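Local coordinates for reticulocyte binding protein (Streptococcus agalactiae COH1, PDB 3FAW) that probably hydrolyses alpha-1,6 linkages of pullulan and related alpha-glucans as a secreted pullulanase that is anchored to the cell wall, at residues V390-T395 / R436-S441; T429-S434 / Q492-K497; H462-I467 / Q504-S509; L469-A474 / M481-E486; I551-G556 / G564-Y569. All coordinates share one frame; numbering follows the deposited sequence.

Contact 1 of 5, residues V390-T395 / R436-S441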
# COMPACT_ATOMS: atom_id res chain seq x y z
N VAL A 390 0.60 0.87 -3.78
CA VAL A 390 1.18 -0.12 -4.70
C VAL A 390 1.43 -1.45 -3.98
O VAL A 390 1.79 -1.47 -2.81
CB VAL A 390 2.50 0.39 -5.34
CG1 VAL A 390 2.23 1.58 -6.25
CG2 VAL A 390 3.53 0.76 -4.26
N VAL A 391 1.26 -2.55 -4.71
CA VAL A 391 1.09 -3.87 -4.11
C VAL A 391 2.02 -4.93 -4.73
O VAL A 391 1.56 -5.90 -5.32
CB VAL A 391 -0.38 -4.35 -4.25
CG1 VAL A 391 -0.66 -5.54 -3.32
CG2 VAL A 391 -1.36 -3.20 -3.97
N TYR A 392 3.32 -4.74 -4.56
CA TYR A 392 4.32 -5.64 -5.15
C TYR A 392 4.56 -6.92 -4.33
O TYR A 392 5.25 -7.82 -4.79
CB TYR A 392 5.64 -4.91 -5.34
CG TYR A 392 5.53 -3.69 -6.22
CD1 TYR A 392 5.47 -3.81 -7.60
CD2 TYR A 392 5.49 -2.41 -5.66
CE1 TYR A 392 5.36 -2.69 -8.42
CE2 TYR A 392 5.39 -1.28 -6.47
CZ TYR A 392 5.32 -1.43 -7.85
OH TYR A 392 5.21 -0.31 -8.65
N ASN A 393 3.98 -7.00 -3.13
CA ASN A 393 4.22 -8.15 -2.27
C ASN A 393 3.62 -9.44 -2.83
O ASN A 393 4.20 -10.51 -2.66
CB ASN A 393 3.74 -7.87 -0.83
CG ASN A 393 2.23 -7.74 -0.71
OD1 ASN A 393 1.54 -8.74 -0.57
ND2 ASN A 393 1.73 -6.50 -0.73
N HIS A 394 2.48 -9.34 -3.52
CA HIS A 394 1.87 -10.51 -4.14
C HIS A 394 1.06 -10.14 -5.38
O HIS A 394 0.66 -8.99 -5.56
CB HIS A 394 0.99 -11.27 -3.14
CG HIS A 394 -0.37 -10.69 -2.97
ND1 HIS A 394 -0.61 -9.55 -2.23
CD2 HIS A 394 -1.57 -11.08 -3.46
CE1 HIS A 394 -1.90 -9.27 -2.27
NE2 HIS A 394 -2.51 -10.18 -3.01
N THR A 395 0.85 -11.15 -6.22
CA THR A 395 0.00 -11.06 -7.40
C THR A 395 -1.28 -11.83 -7.12
O THR A 395 -1.33 -12.62 -6.18
CB THR A 395 0.70 -11.67 -8.63
OG1 THR A 395 0.85 -13.09 -8.46
CG2 THR A 395 2.08 -11.05 -8.83
N ARG A 436 13.46 -5.34 -11.33
CA ARG A 436 13.17 -4.43 -12.45
C ARG A 436 11.68 -4.08 -12.56
O ARG A 436 11.33 -2.92 -12.77
CB ARG A 436 13.64 -5.02 -13.79
CG ARG A 436 15.10 -4.74 -14.13
CD ARG A 436 15.34 -4.85 -15.63
NE ARG A 436 14.62 -3.81 -16.37
CZ ARG A 436 14.54 -3.73 -17.69
NH1 ARG A 436 15.14 -4.63 -18.46
NH2 ARG A 436 13.87 -2.74 -18.26
N VAL A 437 10.81 -5.08 -12.40
CA VAL A 437 9.37 -4.86 -12.47
C VAL A 437 8.91 -3.81 -11.45
O VAL A 437 8.16 -2.90 -11.79
CB VAL A 437 8.57 -6.17 -12.25
CG1 VAL A 437 7.09 -5.86 -12.05
CG2 VAL A 437 8.78 -7.13 -13.42
N LEU A 438 9.37 -3.96 -10.22
CA LEU A 438 9.05 -3.01 -9.14
C LEU A 438 9.62 -1.62 -9.43
O LEU A 438 8.88 -0.63 -9.42
CB LEU A 438 9.59 -3.54 -7.80
CG LEU A 438 9.30 -2.72 -6.54
CD1 LEU A 438 9.34 -3.60 -5.29
CD2 LEU A 438 10.27 -1.54 -6.38
N VAL A 439 10.92 -1.56 -9.69
CA VAL A 439 11.62 -0.29 -9.90
C VAL A 439 11.20 0.42 -11.19
O VAL A 439 10.99 1.64 -11.19
CB VAL A 439 13.16 -0.49 -9.85
CG1 VAL A 439 13.90 0.80 -10.17
CG2 VAL A 439 13.59 -1.01 -8.49
N ASP A 440 11.05 -0.32 -12.28
CA ASP A 440 10.62 0.26 -13.56
C ASP A 440 9.20 0.82 -13.49
O ASP A 440 8.91 1.86 -14.09
CB ASP A 440 10.69 -0.75 -14.71
CG ASP A 440 12.11 -1.21 -15.01
OD1 ASP A 440 13.09 -0.48 -14.70
OD2 ASP A 440 12.24 -2.32 -15.56
N SER A 441 8.30 0.13 -12.78
CA SER A 441 6.93 0.61 -12.61
C SER A 441 6.88 1.87 -11.75
O SER A 441 6.14 2.81 -12.04
CB SER A 441 6.01 -0.47 -12.04
OG SER A 441 6.62 -1.16 -10.97
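In the (beta/alpha)8 barrel of this alpha-amylase-family enzyme, the loop leaving the third strand, with Tyr392, leans on helix 432-449 through Leu438 and Ser441. The loop sequence, Val390 to His394, fits the end of the family's conserved region I, the DVVxNH signature. Tyr392 makes the whole contact from the loop side. Its ring lies flat against Leu438, whose CG stands 3.9 Å from the centroid of the Tyr392 ring and almost on the normal, a CH-pi contact over one face. Leu438 CD1 continues this cover toward the root of the side chain, 3.9 Å from Tyr392 CB. The far end of the ring is held by a polar bond: Tyr392 OH donates to Ser441 OG at 2.8 Å. A chi1 of 45° folds Ser441 OG back along its own helix, near the carbonyl oxygens of Val437 and Leu438, where it also receives the phenol. One helical face thus gives the tyrosine both an apolar bed and a hydroxyl anchor, which together should limit rotation of the ring. Leu438 also packs on Ile467 and Ala470 of helix 464-477, while Tyr392 touches Phe456 of the fourth strand and meets the ring of Tyr351. Farther along the loop, His394 ND1 donates to Asn393 OD1 at 2.8 Å. On the helix, Arg436 and Asp440 form a salt bridge one turn apart: Arg436 NE reaches the syn lone pair of Asp440 OD2 at 2.9 Å, with the oxygen tilted 23° from the guanidinium plane.

Contact 2 of 5, residues T429-S434 / Q492-K497; sequences TTHAMS and QGDQGK
Asp494 OD2 is gripped by two donors, the ring of His431 and a water. His431 NE2 donates to it over 2.7 Å in an almost straight bond, N-H...O 176°, lying in the imidazole plane and using the syn lone pair of the oxygen. Ring and carboxylate are nearly coplanar, 10° apart, so that the histidine edge faces the acid edge. Water 1 is the second donor, 2.5 Å from Asp494 OD2, and it lies 2.6 Å from Thr430 OG1, thereby bridging two groups whose direct separation, Thr430 OG1 to Asp494 OD2, is 3.8 Å. The imidazole is held at its other nitrogen too, where ND1 bonds to the backbone oxygen of Tyr408; with an oxygen acceptor at each nitrogen the ring is fixed in rotation and probably carries a positive charge that the carboxylate would balance. Asp494 OD1 in turn accepts from Met412 N, so both acid oxygens are occupied. Past Asp494 the chain reverses in a type II beta turn, closed by Lys497 N to Asp494 O at 3.0 Å. This His-carboxylate bond joins the loop between the fifth and sixth barrel strands to the start of helix 432-449, where His431 is the N-cap residue. Trp122 of helix 122-129 packs on both Thr430 and Asp494, bringing that helix, from well before the barrel in sequence, against the same junction.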
# COMPACT_ATOMS: atom_id res chain seq x y z
N THR A 429 11.66 -9.87 -5.08
CA THR A 429 12.29 -8.64 -5.56
C THR A 429 13.80 -8.54 -5.32
O THR A 429 14.40 -7.51 -5.61
CB THR A 429 11.58 -7.38 -4.99
OG1 THR A 429 11.54 -7.46 -3.56
CG2 THR A 429 10.16 -7.26 -5.55
N THR A 430 14.41 -9.61 -4.80
CA THR A 430 15.86 -9.75 -4.81
C THR A 430 16.36 -10.28 -6.16
O THR A 430 17.54 -10.15 -6.49
CB THR A 430 16.35 -10.70 -3.68
OG1 THR A 430 15.71 -11.98 -3.80
CG2 THR A 430 16.04 -10.11 -2.31
N HIS A 431 15.45 -10.87 -6.94
CA HIS A 431 15.77 -11.42 -8.26
C HIS A 431 15.74 -10.27 -9.27
O HIS A 431 14.83 -9.46 -9.26
CB HIS A 431 14.79 -12.53 -8.65
CG HIS A 431 14.59 -13.57 -7.59
ND1 HIS A 431 13.67 -14.59 -7.70
CD2 HIS A 431 15.19 -13.74 -6.38
CE1 HIS A 431 13.71 -15.34 -6.61
NE2 HIS A 431 14.62 -14.85 -5.80
N ALA A 432 16.75 -10.22 -10.14
CA ALA A 432 17.03 -9.03 -10.97
C ALA A 432 15.85 -8.52 -11.80
O ALA A 432 15.56 -7.31 -11.79
CB ALA A 432 18.24 -9.29 -11.87
N MET A 433 15.18 -9.40 -12.54
CA MET A 433 14.09 -8.98 -13.42
C MET A 433 12.80 -8.73 -12.63
O MET A 433 11.93 -7.97 -13.07
CB MET A 433 13.87 -9.99 -14.54
CG MET A 433 15.11 -10.29 -15.38
SD MET A 433 15.89 -8.84 -16.12
CE MET A 433 17.08 -8.40 -14.86
N SER A 434 12.68 -9.37 -11.47
CA SER A 434 11.58 -9.09 -10.53
C SER A 434 11.79 -7.72 -9.87
O SER A 434 10.85 -6.96 -9.68
CB SER A 434 11.49 -10.16 -9.46
OG SER A 434 11.16 -11.43 -10.02
N GLN A 492 9.38 -13.34 4.18
CA GLN A 492 9.59 -14.77 3.92
C GLN A 492 10.82 -14.98 3.05
O GLN A 492 11.74 -15.70 3.43
CB GLN A 492 8.35 -15.38 3.26
CG GLN A 492 7.12 -15.37 4.17
CD GLN A 492 7.35 -16.10 5.48
OE1 GLN A 492 7.18 -15.53 6.56
NE2 GLN A 492 7.77 -17.35 5.39
N GLY A 493 10.84 -14.34 1.88
CA GLY A 493 11.98 -14.42 0.96
C GLY A 493 12.17 -15.80 0.37
O GLY A 493 11.24 -16.61 0.34
N ASP A 494 13.39 -16.07 -0.12
CA ASP A 494 13.77 -17.38 -0.64
C ASP A 494 14.14 -18.29 0.53
O ASP A 494 14.85 -17.87 1.44
CB ASP A 494 14.96 -17.26 -1.60
CG ASP A 494 14.60 -16.64 -2.94
OD1 ASP A 494 13.60 -17.07 -3.55
OD2 ASP A 494 15.33 -15.75 -3.40
N GLN A 495 13.68 -19.55 0.50
CA GLN A 495 13.96 -20.47 1.60
C GLN A 495 15.47 -20.62 1.84
O GLN A 495 16.22 -20.93 0.91
CB GLN A 495 13.34 -21.85 1.35
CG GLN A 495 13.43 -22.78 2.57
CD GLN A 495 12.96 -24.20 2.31
OE1 GLN A 495 12.30 -24.42 1.18
NE2 GLN A 495 13.18 -25.09 3.13
N GLY A 496 15.89 -20.38 3.07
CA GLY A 496 17.30 -20.53 3.46
C GLY A 496 18.23 -19.44 2.94
O GLY A 496 19.45 -19.60 3.00
N LYS A 497 17.67 -18.34 2.45
CA LYS A 497 18.46 -17.23 1.93
C LYS A 497 18.05 -15.92 2.62
O LYS A 497 17.32 -15.11 2.04
CB LYS A 497 18.30 -17.14 0.41
CG LYS A 497 18.93 -18.32 -0.32
CD LYS A 497 18.71 -18.26 -1.83
CE LYS A 497 19.53 -19.34 -2.54
NZ LYS A 497 19.11 -19.56 -3.95
O HOH W 1 16.38 -13.86 -2.06

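Contact 3 of 5, residues H462-I467 / Q504-S509. With CA (calcium ion), chain E.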
# COMPACT_ATOMS: atom_id res chain seq x y z
N HIS A 462 9.30 -7.34 1.41
CA HIS A 462 10.37 -7.02 0.47
C HIS A 462 11.72 -6.85 1.14
O HIS A 462 11.81 -6.46 2.30
CB HIS A 462 10.03 -5.75 -0.30
CG HIS A 462 8.88 -5.92 -1.24
ND1 HIS A 462 8.78 -6.57 -2.42
CD2 HIS A 462 7.62 -5.41 -0.97
CE1 HIS A 462 7.48 -6.44 -2.85
NE2 HIS A 462 6.80 -5.74 -1.96
N ASP A 463 12.76 -7.16 0.38
CA ASP A 463 14.13 -6.81 0.74
C ASP A 463 14.28 -5.29 0.75
O ASP A 463 13.72 -4.59 -0.10
CB ASP A 463 15.13 -7.45 -0.23
CG ASP A 463 14.87 -7.08 -1.68
OD1 ASP A 463 13.84 -7.50 -2.23
OD2 ASP A 463 15.70 -6.36 -2.28
N ALA A 464 15.06 -4.79 1.70
CA ALA A 464 15.32 -3.36 1.83
C ALA A 464 16.03 -2.79 0.60
O ALA A 464 15.80 -1.64 0.24
CB ALA A 464 16.14 -3.09 3.09
N ALA A 465 16.89 -3.59 -0.03
CA ALA A 465 17.65 -3.16 -1.21
C ALA A 465 16.77 -2.74 -2.39
O ALA A 465 17.07 -1.74 -3.07
CB ALA A 465 18.62 -4.26 -1.64
N ALA A 466 15.70 -3.49 -2.65
CA ALA A 466 14.78 -3.17 -3.75
C ALA A 466 14.01 -1.87 -3.50
O ALA A 466 13.82 -1.06 -4.41
CB ALA A 466 13.81 -4.33 -3.99
N ILE A 467 13.57 -1.66 -2.26
CA ILE A 467 12.82 -0.46 -1.90
C ILE A 467 13.74 0.76 -1.83
O ILE A 467 13.34 1.86 -2.23
CB ILE A 467 12.06 -0.63 -0.55
CG1 ILE A 467 11.20 -1.90 -0.56
CG2 ILE A 467 11.17 0.58 -0.28
CD1 ILE A 467 10.18 -1.97 -1.70
N GLN A 504 9.95 -2.36 9.95
CA GLN A 504 10.13 -1.36 11.02
C GLN A 504 11.55 -1.31 11.59
O GLN A 504 12.00 -0.25 12.04
CB GLN A 504 9.12 -1.59 12.15
CG GLN A 504 7.74 -0.99 11.88
CD GLN A 504 6.71 -1.36 12.94
OE1 GLN A 504 6.85 -2.35 13.65
NE2 GLN A 504 5.65 -0.55 13.03
N ASP A 505 12.26 -2.44 11.57
CA ASP A 505 13.65 -2.50 12.04
C ASP A 505 14.65 -1.90 11.06
O ASP A 505 15.80 -1.64 11.42
CB ASP A 505 14.03 -3.94 12.37
CG ASP A 505 13.19 -4.52 13.49
OD1 ASP A 505 12.85 -3.77 14.42
OD2 ASP A 505 12.87 -5.73 13.43
N TRP A 506 14.21 -1.67 9.82
CA TRP A 506 15.00 -0.98 8.80
C TRP A 506 15.13 0.52 9.07
O TRP A 506 16.04 1.18 8.57
CB TRP A 506 14.35 -1.22 7.43
CG TRP A 506 14.99 -0.56 6.25
CD1 TRP A 506 16.33 -0.39 6.02
CD2 TRP A 506 14.31 -0.04 5.10
NE1 TRP A 506 16.52 0.24 4.81
CE2 TRP A 506 15.30 0.46 4.23
CE3 TRP A 506 12.97 0.07 4.74
CZ2 TRP A 506 14.98 1.06 3.01
CZ3 TRP A 506 12.65 0.67 3.53
CH2 TRP A 506 13.65 1.15 2.68
N MET A 507 14.22 1.07 9.88
CA MET A 507 14.16 2.51 10.13
C MET A 507 15.42 3.06 10.82
O MET A 507 15.78 4.21 10.59
CB MET A 507 12.91 2.88 10.93
CG MET A 507 11.58 2.66 10.20
SD MET A 507 11.40 3.53 8.63
CE MET A 507 12.09 2.30 7.52
N LYS A 508 16.09 2.24 11.63
CA LYS A 508 17.34 2.67 12.28
C LYS A 508 18.56 2.75 11.35
O LYS A 508 19.60 3.25 11.78
CB LYS A 508 17.67 1.77 13.48
CG LYS A 508 18.15 0.37 13.11
CD LYS A 508 18.29 -0.51 14.34
CE LYS A 508 18.67 -1.94 13.96
NZ LYS A 508 19.95 -2.01 13.20
N SER A 509 18.44 2.27 10.11
CA SER A 509 19.55 2.23 9.15
C SER A 509 19.22 2.95 7.83
O SER A 509 19.94 2.78 6.84
CB SER A 509 19.93 0.78 8.85
OG SER A 509 20.24 0.07 10.03
CA CA E . 15.94 6.39 10.22
O HOH W 2 18.29 5.98 9.96
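Beside a calcium site on the long loop between the fifth and sixth strands of the (beta/alpha)8 barrel, Trp506 packs against Ala464 and Ile467 at the start of helix 464-477. With CG anti to the backbone N (chi1 179°), the indole extends across Ala464. Ala464 CB sits over one face in a CH-pi contact, 3.8 Å from the centroid of the five-membered ring of Trp506 and close to its normal. Farther along the indole, Ile467 CG2 meets the six-membered ring obliquely, 3.9 Å from Trp506 CH2. The small methyl of Ala464 lets the aromatic face come close to the first helical turn, and Val513 of the sixth strand touches both Trp506 and Ile467. Asp463 is the N-cap of this helix, and its OD2 accepts from Ala466 N, Asp463 OD2 to Ala466 N being 2.9 Å, with the donor well above the carboxylate plane. Arg435 of helix 432-449 forms a salt bridge with the same carboxylate, so the cap is positioned from a second helix. Immediately after the tryptophan, the backbone turns its carbonyl to the metal. The calcium site is completed by Thr510, Asp511, Asp561, Asp565 and water 2, the water oxygen 2.4 Å from the ion. Met507 gives only its main-chain oxygen to the metal, Met507 O lying 2.2 Å from the calcium ion.

Contact 4 of 5, residues L469-A474 / M481-E486; sequences LAYKEA and MIMIGE
Met483 turns its CG to the side of the backbone N (chi1 -75°) and then runs fully extended, carrying its thioether out from the strand to Tyr471 and Ala474. Met481, with CG anti to the backbone N, bends instead at chi2 (67°) and chi3, curling round the methyl of Ala474. That methyl is therefore shared by two methionines. Met483 CE touches Ala474 CB at 3.6 Å, and both ends of the Met481 hook, CG and CE, lie 3.8 Å from Ala474 CB. Met483 CE also lies 3.7 Å from Ala470 O, one turn back. The sulfur of Met483 lies at the edge of the Tyr471 ring, near the ring plane, with Met483 SD 3.8 Å from Tyr471 CD1: a Met-aromatic contact made by the rim of the ring and not its face. This is the return half of a beta-alpha-beta unit of the barrel, strand 453-456, helix 464-477, strand 482-485. The local helix and strand axes run 9.6 Å apart and almost antiparallel, at 157° between their directions. Met483 of the strand and Met481 just before it face the helix. Phe454 of the preceding strand lies against both methionines, and Thr446 of helix 432-449 touches Met481. A water adds a polar link: water 3 donates to Met481 O at 3.1 Å and lies 2.7 Å from Tyr471 OH, tying the phenol to the backbone just ahead of the strand.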
# COMPACT_ATOMS: atom_id res chain seq x y z
N LEU A 469 16.39 1.13 -3.74
CA LEU A 469 16.62 1.44 -5.15
C LEU A 469 15.41 2.16 -5.76
O LEU A 469 15.57 3.13 -6.50
CB LEU A 469 16.93 0.17 -5.95
CG LEU A 469 17.33 0.33 -7.42
CD1 LEU A 469 18.62 1.15 -7.53
CD2 LEU A 469 17.51 -1.03 -8.08
N ALA A 470 14.21 1.67 -5.46
CA ALA A 470 12.98 2.31 -5.93
C ALA A 470 12.90 3.77 -5.47
O ALA A 470 12.49 4.64 -6.23
CB ALA A 470 11.75 1.53 -5.45
N TYR A 471 13.32 4.02 -4.23
CA TYR A 471 13.33 5.37 -3.67
C TYR A 471 14.38 6.24 -4.37
O TYR A 471 14.09 7.38 -4.74
CB TYR A 471 13.62 5.32 -2.16
CG TYR A 471 13.70 6.68 -1.50
CD1 TYR A 471 12.55 7.36 -1.12
CD2 TYR A 471 14.93 7.28 -1.26
CE1 TYR A 471 12.62 8.61 -0.52
CE2 TYR A 471 15.02 8.53 -0.65
CZ TYR A 471 13.86 9.19 -0.28
OH TYR A 471 13.93 10.42 0.32
N LYS A 472 15.57 5.69 -4.54
CA LYS A 472 16.68 6.40 -5.19
C LYS A 472 16.26 6.88 -6.58
O LYS A 472 16.44 8.05 -6.92
CB LYS A 472 17.91 5.49 -5.29
CG LYS A 472 19.17 6.17 -5.81
CD LYS A 472 20.35 5.21 -5.83
CE LYS A 472 21.63 5.88 -6.33
NZ LYS A 472 22.77 4.94 -6.41
N GLU A 473 15.70 5.97 -7.37
CA GLU A 473 15.27 6.25 -8.74
C GLU A 473 14.12 7.25 -8.80
O GLU A 473 14.13 8.16 -9.64
CB GLU A 473 14.85 4.95 -9.44
CG GLU A 473 16.00 3.97 -9.71
CD GLU A 473 16.95 4.43 -10.81
OE1 GLU A 473 16.58 5.30 -11.64
OE2 GLU A 473 18.09 3.91 -10.86
N ALA A 474 13.14 7.08 -7.92
CA ALA A 474 11.99 7.98 -7.85
C ALA A 474 12.43 9.38 -7.41
O ALA A 474 12.00 10.38 -7.99
CB ALA A 474 10.94 7.42 -6.89
N MET A 481 9.96 13.67 -3.81
CA MET A 481 9.37 12.34 -3.60
C MET A 481 9.32 11.95 -2.13
O MET A 481 10.29 12.15 -1.38
CB MET A 481 10.19 11.31 -4.39
CG MET A 481 9.83 9.84 -4.16
SD MET A 481 8.20 9.38 -4.76
CE MET A 481 8.21 10.06 -6.42
N ILE A 482 8.18 11.41 -1.70
CA ILE A 482 8.09 10.78 -0.39
C ILE A 482 7.53 9.37 -0.52
O ILE A 482 6.71 9.10 -1.39
CB ILE A 482 7.27 11.61 0.63
CG1 ILE A 482 5.81 11.76 0.20
CG2 ILE A 482 7.92 12.98 0.83
CD1 ILE A 482 4.93 12.37 1.30
N MET A 483 7.99 8.47 0.34
CA MET A 483 7.48 7.10 0.34
C MET A 483 7.16 6.64 1.75
O MET A 483 7.85 7.01 2.71
CB MET A 483 8.48 6.14 -0.32
CG MET A 483 8.53 6.24 -1.84
SD MET A 483 9.78 5.17 -2.58
CE MET A 483 9.39 5.38 -4.32
N ILE A 484 6.11 5.84 1.86
CA ILE A 484 5.74 5.21 3.12
C ILE A 484 5.29 3.77 2.85
O ILE A 484 5.10 3.38 1.71
CB ILE A 484 4.61 6.00 3.85
CG1 ILE A 484 3.30 5.92 3.06
CG2 ILE A 484 5.01 7.46 4.03
CD1 ILE A 484 2.13 6.58 3.75
N GLY A 485 5.14 2.98 3.91
CA GLY A 485 4.63 1.62 3.75
C GLY A 485 4.36 0.90 5.05
O GLY A 485 4.81 1.31 6.11
N GLU A 486 3.60 -0.19 4.95
CA GLU A 486 3.40 -1.09 6.08
C GLU A 486 4.68 -1.87 6.34
O GLU A 486 5.02 -2.78 5.59
CB GLU A 486 2.28 -2.07 5.79
CG GLU A 486 0.91 -1.46 5.69
CD GLU A 486 -0.15 -2.49 5.38
OE1 GLU A 486 0.05 -3.27 4.41
OE2 GLU A 486 -1.17 -2.53 6.10
O HOH W 3 11.73 11.59 1.30

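Contact 5 of 5, residues I551-G556 / G564-Y569. With CA (calcium ion), chain E.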
# COMPACT_ATOMS: atom_id res chain seq x y z
N ILE A 551 4.12 10.58 20.89
CA ILE A 551 3.93 11.98 20.47
C ILE A 551 5.21 12.61 19.91
O ILE A 551 5.14 13.45 19.01
CB ILE A 551 3.38 12.85 21.64
CG1 ILE A 551 1.96 12.42 22.01
CG2 ILE A 551 3.35 14.32 21.25
CD1 ILE A 551 1.51 12.92 23.36
N LYS A 552 6.37 12.20 20.43
CA LYS A 552 7.69 12.64 19.91
C LYS A 552 8.19 11.83 18.69
O LYS A 552 9.31 12.05 18.22
CB LYS A 552 8.76 12.58 21.01
CG LYS A 552 8.61 13.63 22.10
CD LYS A 552 9.86 13.78 22.96
CE LYS A 552 10.18 12.52 23.77
NZ LYS A 552 11.44 12.69 24.56
N ALA A 553 7.36 10.91 18.18
CA ALA A 553 7.73 10.02 17.08
C ALA A 553 8.82 9.04 17.50
O ALA A 553 9.76 8.76 16.75
CB ALA A 553 8.17 10.82 15.84
N GLN A 554 8.68 8.52 18.72
CA GLN A 554 9.60 7.52 19.25
C GLN A 554 8.80 6.32 19.76
O GLN A 554 8.70 6.11 20.97
CB GLN A 554 10.45 8.13 20.35
CG GLN A 554 11.34 9.27 19.85
CD GLN A 554 11.97 10.07 20.97
OE1 GLN A 554 12.02 9.50 22.16
NE2 GLN A 554 12.40 11.21 20.75
N PRO A 555 8.21 5.54 18.84
CA PRO A 555 7.43 4.36 19.23
C PRO A 555 8.23 3.33 20.03
O PRO A 555 9.44 3.22 19.85
CB PRO A 555 6.99 3.76 17.89
CG PRO A 555 7.93 4.33 16.89
CD PRO A 555 8.23 5.70 17.38
N GLY A 556 7.55 2.59 20.89
CA GLY A 556 8.18 1.61 21.76
C GLY A 556 8.47 0.26 21.13
O GLY A 556 9.18 -0.55 21.73
N GLY A 564 10.84 11.50 10.76
CA GLY A 564 10.36 11.13 9.43
C GLY A 564 10.23 9.63 9.18
O GLY A 564 9.58 9.22 8.21
N ASP A 565 10.84 8.81 10.04
CA ASP A 565 10.68 7.35 9.98
C ASP A 565 9.27 6.88 10.33
O ASP A 565 8.91 5.74 10.04
CB ASP A 565 11.63 6.66 10.96
CG ASP A 565 13.09 6.86 10.62
OD1 ASP A 565 13.41 7.19 9.46
OD2 ASP A 565 13.92 6.69 11.54
N VAL A 566 8.50 7.76 10.98
CA VAL A 566 7.24 7.38 11.61
C VAL A 566 6.03 8.00 10.91
O VAL A 566 5.95 9.22 10.76
CB VAL A 566 7.23 7.81 13.09
CG1 VAL A 566 5.94 7.37 13.77
CG2 VAL A 566 8.43 7.25 13.81
N VAL A 567 5.10 7.15 10.49
CA VAL A 567 3.80 7.59 10.01
C VAL A 567 2.78 7.43 11.15
O VAL A 567 2.45 6.30 11.53
CB VAL A 567 3.34 6.79 8.77
CG1 VAL A 567 2.05 7.38 8.21
CG2 VAL A 567 4.44 6.77 7.71
N GLN A 568 2.31 8.55 11.69
CA GLN A 568 1.38 8.55 12.83
C GLN A 568 -0.06 8.38 12.35
O GLN A 568 -0.54 9.17 11.53
CB GLN A 568 1.48 9.87 13.61
CG GLN A 568 2.89 10.26 14.07
CD GLN A 568 3.36 9.51 15.31
OE1 GLN A 568 2.96 8.37 15.55
NE2 GLN A 568 4.24 10.14 16.08
N TYR A 569 -0.74 7.36 12.86
CA TYR A 569 -2.13 7.12 12.50
C TYR A 569 -2.90 6.38 13.59
O TYR A 569 -2.32 5.71 14.45
CB TYR A 569 -2.21 6.35 11.18
CG TYR A 569 -2.08 4.83 11.26
CD1 TYR A 569 -1.04 4.23 11.97
CD2 TYR A 569 -2.96 4.01 10.57
CE1 TYR A 569 -0.91 2.83 12.01
CE2 TYR A 569 -2.84 2.63 10.60
CZ TYR A 569 -1.81 2.04 11.32
OH TYR A 569 -1.71 0.67 11.34
CA CA E . 15.94 6.39 10.22
O HOH W 2 18.29 5.98 9.96
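Val566 CG2 presses into the bend formed by Ala553 and Pro555, 3.6 Å from Ala553 O and 3.9 Å from Pro555 CD. Ala553 CB closes the group at 4.1 Å from the same methyl, Val566 CG2. Two residues along the strand, Gln568 brings its amide against the backbone of Ala553, with Gln568 NE2 3.6 Å from Ala553 CA. The glutamine chain bends at chi2 (-79°) to reach that place, where NE2 donates to Asn550 O and Gln612 O, a buried amide held by backbone oxygens on two other pieces of chain. Ala553, the first residue to leave helical geometry after helix 544-551, takes a positive phi of 67° in a Schellman motif, and the loop then doubles back toward strand 566-568, the seventh of the (beta/alpha)8 barrel. Just ahead of Val566, Asp565 turns its carboxylate to the calcium ion and binds it with both oxygens, unequally: OD2 of Asp565 is 2.4 Å from the ion and OD1 of Asp565 2.8 Å. Arg265 NH2 is hydrogen-bonded to OD1, the oxygen farther from the ion. Backbone bonds of Val566 to Thr614 and of Val567 to Val515 fix the strand between its two barrel neighbours.

In the fold
From the N terminus, contact 1 opens just after the third barrel strand and closes on helix 432-449. Contact 2 starts at the head of that helix before contact 1 has closed, so the two cross. Contact 3 opens within the span of contact 2 and closes beyond it, crossing it in turn. Contact 4, the short return from helix 464-477 to the fifth strand, falls within the spans of both 2 and 3. Contact 5 follows in series, closing the short loop from the end of helix 544-551 to the seventh strand. Calcium and water 2 join contacts 3 and 5, Ile484 and Val567 bring contacts 4 and 5 together, and Leu438 links contact 1 to contacts 2, 3 and 4.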